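Local coordinates for putative cell filamentation protein (Bartonella quintana, PDB 4N67) that is a putative Fic-domain effector, probably translocated by the VirB system, that binds ADP and may transfer AMP to target proteins, at residues Q114-K119 with D150-F155. The protein carries 2 engineered substitutions. Sequence-based numbering, arbitrary orientation.
Sequences QRELKK and DHAHPF. With ADP (adenosine-5'-diphosphate), chain B.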
ATOM      1  N   GLN A 114      -2.906 -12.661  -5.035  1.00 18.02           N
ATOM      2  CA  GLN A 114      -2.452 -13.572  -3.961  1.00 20.32           C
ATOM      3  C   GLN A 114      -1.085 -14.175  -4.263  1.00 19.73           C
ATOM      4  O   GLN A 114      -0.227 -14.282  -3.361  1.00 19.63           O
ATOM      5  CB  GLN A 114      -3.457 -14.701  -3.752  1.00 23.47           C
ATOM      6  CG  GLN A 114      -4.841 -14.268  -3.278  1.00 26.54           C
ATOM      7  CD  GLN A 114      -4.827 -13.288  -2.118  1.00 28.94           C
ATOM      8  OE1 GLN A 114      -4.059 -13.423  -1.146  1.00 35.19           O
ATOM      9  NE2 GLN A 114      -5.686 -12.292  -2.206  1.00 31.84           N
ATOM     10  N   ARG A 115      -0.877 -14.560  -5.518  1.00 19.63           N
ATOM     11  CA  ARG A 115       0.384 -15.174  -5.928  1.00 19.95           C
ATOM     12  C   ARG A 115       1.551 -14.205  -5.761  1.00 18.45           C
ATOM     13  O   ARG A 115       2.625 -14.583  -5.286  1.00 18.48           O
ATOM     14  CB  ARG A 115       0.313 -15.703  -7.388  1.00 22.12           C
ATOM     15  CG  ARG A 115      -0.413 -17.031  -7.560  1.00 24.88           C
ATOM     16  CD  ARG A 115      -0.464 -17.507  -9.024  1.00 26.99           C
ATOM     17  NE  ARG A 115      -1.757 -17.151  -9.618  1.00 29.26           N
ATOM     18  CZ  ARG A 115      -1.964 -16.483 -10.751  1.00 30.45           C
ATOM     19  NH1 ARG A 115      -3.208 -16.209 -11.117  1.00 31.57           N
ATOM     20  NH2 ARG A 115      -0.964 -16.082 -11.515  1.00 30.42           N
ATOM     21  N   GLU A 116       1.344 -12.947  -6.154  1.00 16.76           N
ATOM     22  CA  GLU A 116       2.389 -11.952  -5.983  1.00 16.46           C
ATOM     23  C   GLU A 116       2.672 -11.630  -4.522  1.00 15.40           C
ATOM     24  O   GLU A 116       3.816 -11.422  -4.164  1.00 15.32           O
ATOM     25  CB  GLU A 116       2.077 -10.684  -6.775  1.00 16.36           C
ATOM     26  CG  GLU A 116       2.134 -10.940  -8.281  1.00 17.43           C
ATOM     27  CD  GLU A 116       1.759  -9.757  -9.143  1.00 18.43           C
ATOM     28  OE1 GLU A 116       1.901  -8.609  -8.681  1.00 17.08           O
ATOM     29  OE2 GLU A 116       1.360  -9.980 -10.319  1.00 19.98           O
ATOM     30  N   LEU A 117       1.651 -11.547  -3.688  1.00 15.49           N
ATOM     31  CA  LEU A 117       1.879 -11.298  -2.267  1.00 15.32           C
ATOM     32  C   LEU A 117       2.601 -12.489  -1.640  1.00 15.75           C
ATOM     33  O   LEU A 117       3.482 -12.272  -0.803  1.00 16.16           O
ATOM     34  CB  LEU A 117       0.568 -11.039  -1.536  1.00 15.17           C
ATOM     35  CG  LEU A 117      -0.098  -9.730  -1.949  1.00 15.16           C
ATOM     36  CD1 LEU A 117      -1.442  -9.599  -1.285  1.00 15.74           C
ATOM     37  CD2 LEU A 117       0.787  -8.525  -1.658  1.00 15.36           C
ATOM     38  N   LYS A 118       2.250 -13.717  -2.037  1.00 16.60           N
ATOM     39  CA  LYS A 118       2.976 -14.921  -1.558  1.00 17.30           C
ATOM     40  C   LYS A 118       4.441 -14.888  -1.942  1.00 17.72           C
ATOM     41  O   LYS A 118       5.322 -15.149  -1.102  1.00 17.88           O
ATOM     42  CB  LYS A 118       2.329 -16.200  -2.091  1.00 18.31           C
ATOM     43  N   LYS A 119       4.729 -14.534  -3.196  1.00 17.64           N
ATOM     44  CA  LYS A 119       6.111 -14.442  -3.668  1.00 18.49           C
ATOM     45  C   LYS A 119       6.899 -13.396  -2.898  1.00 18.12           C
ATOM     46  O   LYS A 119       8.064 -13.620  -2.550  1.00 18.50           O
ATOM     47  CB  LYS A 119       6.174 -14.175  -5.185  1.00 19.35           C
ATOM     48  N   ASP A 150       3.380  -2.303  -5.543  1.00 13.63           N
ATOM     49  CA  ASP A 150       2.685  -1.419  -6.495  1.00 14.08           C
ATOM     50  C   ASP A 150       1.959  -2.243  -7.531  1.00 14.14           C
ATOM     51  O   ASP A 150       0.800  -1.954  -7.833  1.00 13.79           O
ATOM     52  CB  ASP A 150       3.652  -0.483  -7.255  1.00 15.99           C
ATOM     53  CG  ASP A 150       3.763   0.903  -6.668  1.00 17.19           C
ATOM     54  OD1 ASP A 150       2.903   1.326  -5.890  1.00 18.78           O
ATOM     55  OD2 ASP A 150       4.689   1.632  -7.120  1.00 19.12           O
ATOM     56  N   HIS A 151       2.637  -3.239  -8.092  1.00 13.87           N
ATOM     57  CA  HIS A 151       2.033  -4.045  -9.129  1.00 14.00           C
ATOM     58  C   HIS A 151       0.893  -4.878  -8.574  1.00 13.62           C
ATOM     59  O   HIS A 151      -0.135  -5.021  -9.228  1.00 13.74           O
ATOM     60  CB  HIS A 151       3.046  -4.948  -9.827  1.00 14.82           C
ATOM     61  CG  HIS A 151       2.437  -5.723 -10.946  1.00 16.27           C
ATOM     62  ND1 HIS A 151       1.944  -6.995 -10.782  1.00 16.33           N
ATOM     63  CD2 HIS A 151       2.180  -5.383 -12.233  1.00 17.29           C
ATOM     64  CE1 HIS A 151       1.401  -7.405 -11.914  1.00 17.53           C
ATOM     65  NE2 HIS A 151       1.542  -6.452 -12.815  1.00 17.74           N
ATOM     66  N   ALA A 152       1.070  -5.441  -7.391  1.00 12.87           N
ATOM     67  CA  ALA A 152       0.002  -6.276  -6.813  1.00 12.75           C
ATOM     68  C   ALA A 152      -1.289  -5.472  -6.558  1.00 12.60           C
ATOM     69  O   ALA A 152      -2.395  -5.972  -6.782  1.00 12.44           O
ATOM     70  CB  ALA A 152       0.470  -6.943  -5.535  1.00 12.45           C
ATOM     71  N   HIS A 153      -1.134  -4.234  -6.079  1.00 12.22           N
ATOM     72  CA  HIS A 153      -2.240  -3.303  -5.901  1.00 12.31           C
ATOM     73  C   HIS A 153      -3.456  -3.998  -5.294  1.00 11.89           C
ATOM     74  O   HIS A 153      -4.513  -4.066  -5.921  1.00 12.45           O
ATOM     75  CB  HIS A 153      -2.591  -2.670  -7.252  1.00 13.07           C
ATOM     76  CG  HIS A 153      -3.477  -1.474  -7.170  1.00 13.92           C
ATOM     77  ND1 HIS A 153      -2.981  -0.213  -6.938  1.00 14.95           N
ATOM     78  CD2 HIS A 153      -4.804  -1.321  -7.386  1.00 14.58           C
ATOM     79  CE1 HIS A 153      -3.970   0.665  -6.983  1.00 15.29           C
ATOM     80  NE2 HIS A 153      -5.087   0.019  -7.253  1.00 15.29           N
ATOM     81  N   PRO A 154      -3.306  -4.579  -4.093  1.00 11.21           N
ATOM     82  CA  PRO A 154      -4.287  -5.570  -3.658  1.00 11.31           C
ATOM     83  C   PRO A 154      -5.672  -5.097  -3.309  1.00 11.16           C
ATOM     84  O   PRO A 154      -6.563  -5.929  -3.223  1.00 11.44           O
ATOM     85  CB  PRO A 154      -3.633  -6.215  -2.424  1.00 11.39           C
ATOM     86  CG  PRO A 154      -2.195  -5.861  -2.545  1.00 11.56           C
ATOM     87  CD  PRO A 154      -2.154  -4.526  -3.181  1.00 11.22           C
ATOM     88  N   PHE A 155      -5.839  -3.794  -3.084  1.00 10.81           N
ATOM     89  CA  PHE A 155      -7.098  -3.238  -2.592  1.00 10.89           C
ATOM     90  C   PHE A 155      -7.820  -2.401  -3.638  1.00 11.16           C
ATOM     91  O   PHE A 155      -7.216  -1.848  -4.542  1.00 11.05           O
ATOM     92  CB  PHE A 155      -6.836  -2.443  -1.299  1.00 10.86           C
ATOM     93  CG  PHE A 155      -6.080  -3.228  -0.248  1.00 10.62           C
ATOM     94  CD1 PHE A 155      -6.743  -4.154   0.561  1.00 10.89           C
ATOM     95  CD2 PHE A 155      -4.719  -3.098  -0.099  1.00 10.55           C
ATOM     96  CE1 PHE A 155      -6.050  -4.911   1.475  1.00 11.09           C
ATOM     97  CE2 PHE A 155      -4.034  -3.871   0.824  1.00 10.49           C
ATOM     98  CZ  PHE A 155      -4.709  -4.778   1.603  1.00 10.66           C
TER
HETATM   99  PB  ADP B 301      -5.337   4.012  -4.694  1.00 25.53           P
HETATM  100  O1B ADP B 301      -6.221   3.944  -5.950  1.00 28.42           O
HETATM  101  O2B ADP B 301      -4.912   2.642  -4.289  1.00 22.47           O
HETATM  102  O3B ADP B 301      -5.958   4.791  -3.532  1.00 25.37           O
HETATM  103  PA  ADP B 301      -2.755   5.411  -4.839  1.00 28.49           P
HETATM  104  O1A ADP B 301      -2.593   6.907  -5.151  1.00 32.23           O
HETATM  105  O2A ADP B 301      -2.699   5.019  -3.381  1.00 27.74           O
HETATM  106  O3A ADP B 301      -4.199   4.888  -5.417  1.00 29.46           O
HETATM  107  O5' ADP B 301      -1.694   4.631  -5.727  1.00 27.55           O
HETATM  108  C5' ADP B 301      -1.292   3.291  -5.420  1.00 25.96           C
HETATM  109  C4' ADP B 301       0.151   3.117  -5.881  1.00 26.56           C
HETATM  110  O4' ADP B 301       0.190   3.067  -7.322  1.00 27.49           O
HETATM  111  C3' ADP B 301       1.067   4.249  -5.427  1.00 25.72           C
HETATM  112  O3' ADP B 301       2.312   3.722  -4.926  1.00 24.64           O
HETATM  113  C2' ADP B 301       1.285   5.051  -6.697  1.00 26.11           C
HETATM  114  O2' ADP B 301       2.525   5.770  -6.743  1.00 27.07           O
HETATM  115  C1' ADP B 301       1.221   3.981  -7.748  1.00 27.55           C
HETATM  116  N9  ADP B 301       0.892   4.457  -9.107  1.00 27.94           N
HETATM  117  C8  ADP B 301       0.270   5.592  -9.485  1.00 29.57           C
HETATM  118  N7  ADP B 301       0.161   5.585 -10.835  1.00 30.36           N
HETATM  119  C5  ADP B 301       0.703   4.461 -11.321  1.00 30.15           C
HETATM  120  C6  ADP B 301       0.922   3.844 -12.635  1.00 31.72           C
HETATM  121  N6  ADP B 301       0.472   4.515 -13.739  1.00 33.77           N
HETATM  122  N1  ADP B 301       1.522   2.646 -12.724  1.00 30.62           N
HETATM  123  C2  ADP B 301       1.939   2.008 -11.595  1.00 30.37           C
HETATM  124  N3  ADP B 301       1.774   2.534 -10.360  1.00 27.32           N
HETATM  125  C4  ADP B 301       1.180   3.709 -10.161  1.00 27.43           C
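At the C-terminal end of helix 135-152, just before the Fic motif, His151 and Ala152 pack against Glu116 and Leu117 of helix 112-126. His151 ND1 donates a hydrogen bond of 2.6 Å to Glu116 OE1. It is nearly straight, with an N-H...O angle of 170°. The oxygen lies in the ring plane and is met on its syn side, with carboxylate and ring nearly coplanar. Glu116 reaches the ring edge through a chain extended beyond CG (chi2 177°). Its negative charge may favour the ND1-H form of His151. The same OE1 lies 3.8 Å from Ala152 CB.

The HPF that opens the Fic signature begins at His153. This first residue past the helix has a positive phi. Its side chain leaves on the side away from helix 112-126, and ring atom CE1 comes within 3.5 Å of ADP O2B. Asp150 OD1 accepts a 2.6 Å hydrogen bond from ADP O3'. On the side of 150-155 that faces helix 112-126, the rest of the contact is apolar. Leu117 CD2 meets Ala152 CB at 4.2 Å, and Leu117 CD1 meets Pro154 CG at 4.0 Å. Leu62 of helix 59-70 touches both Leu117 and Pro154.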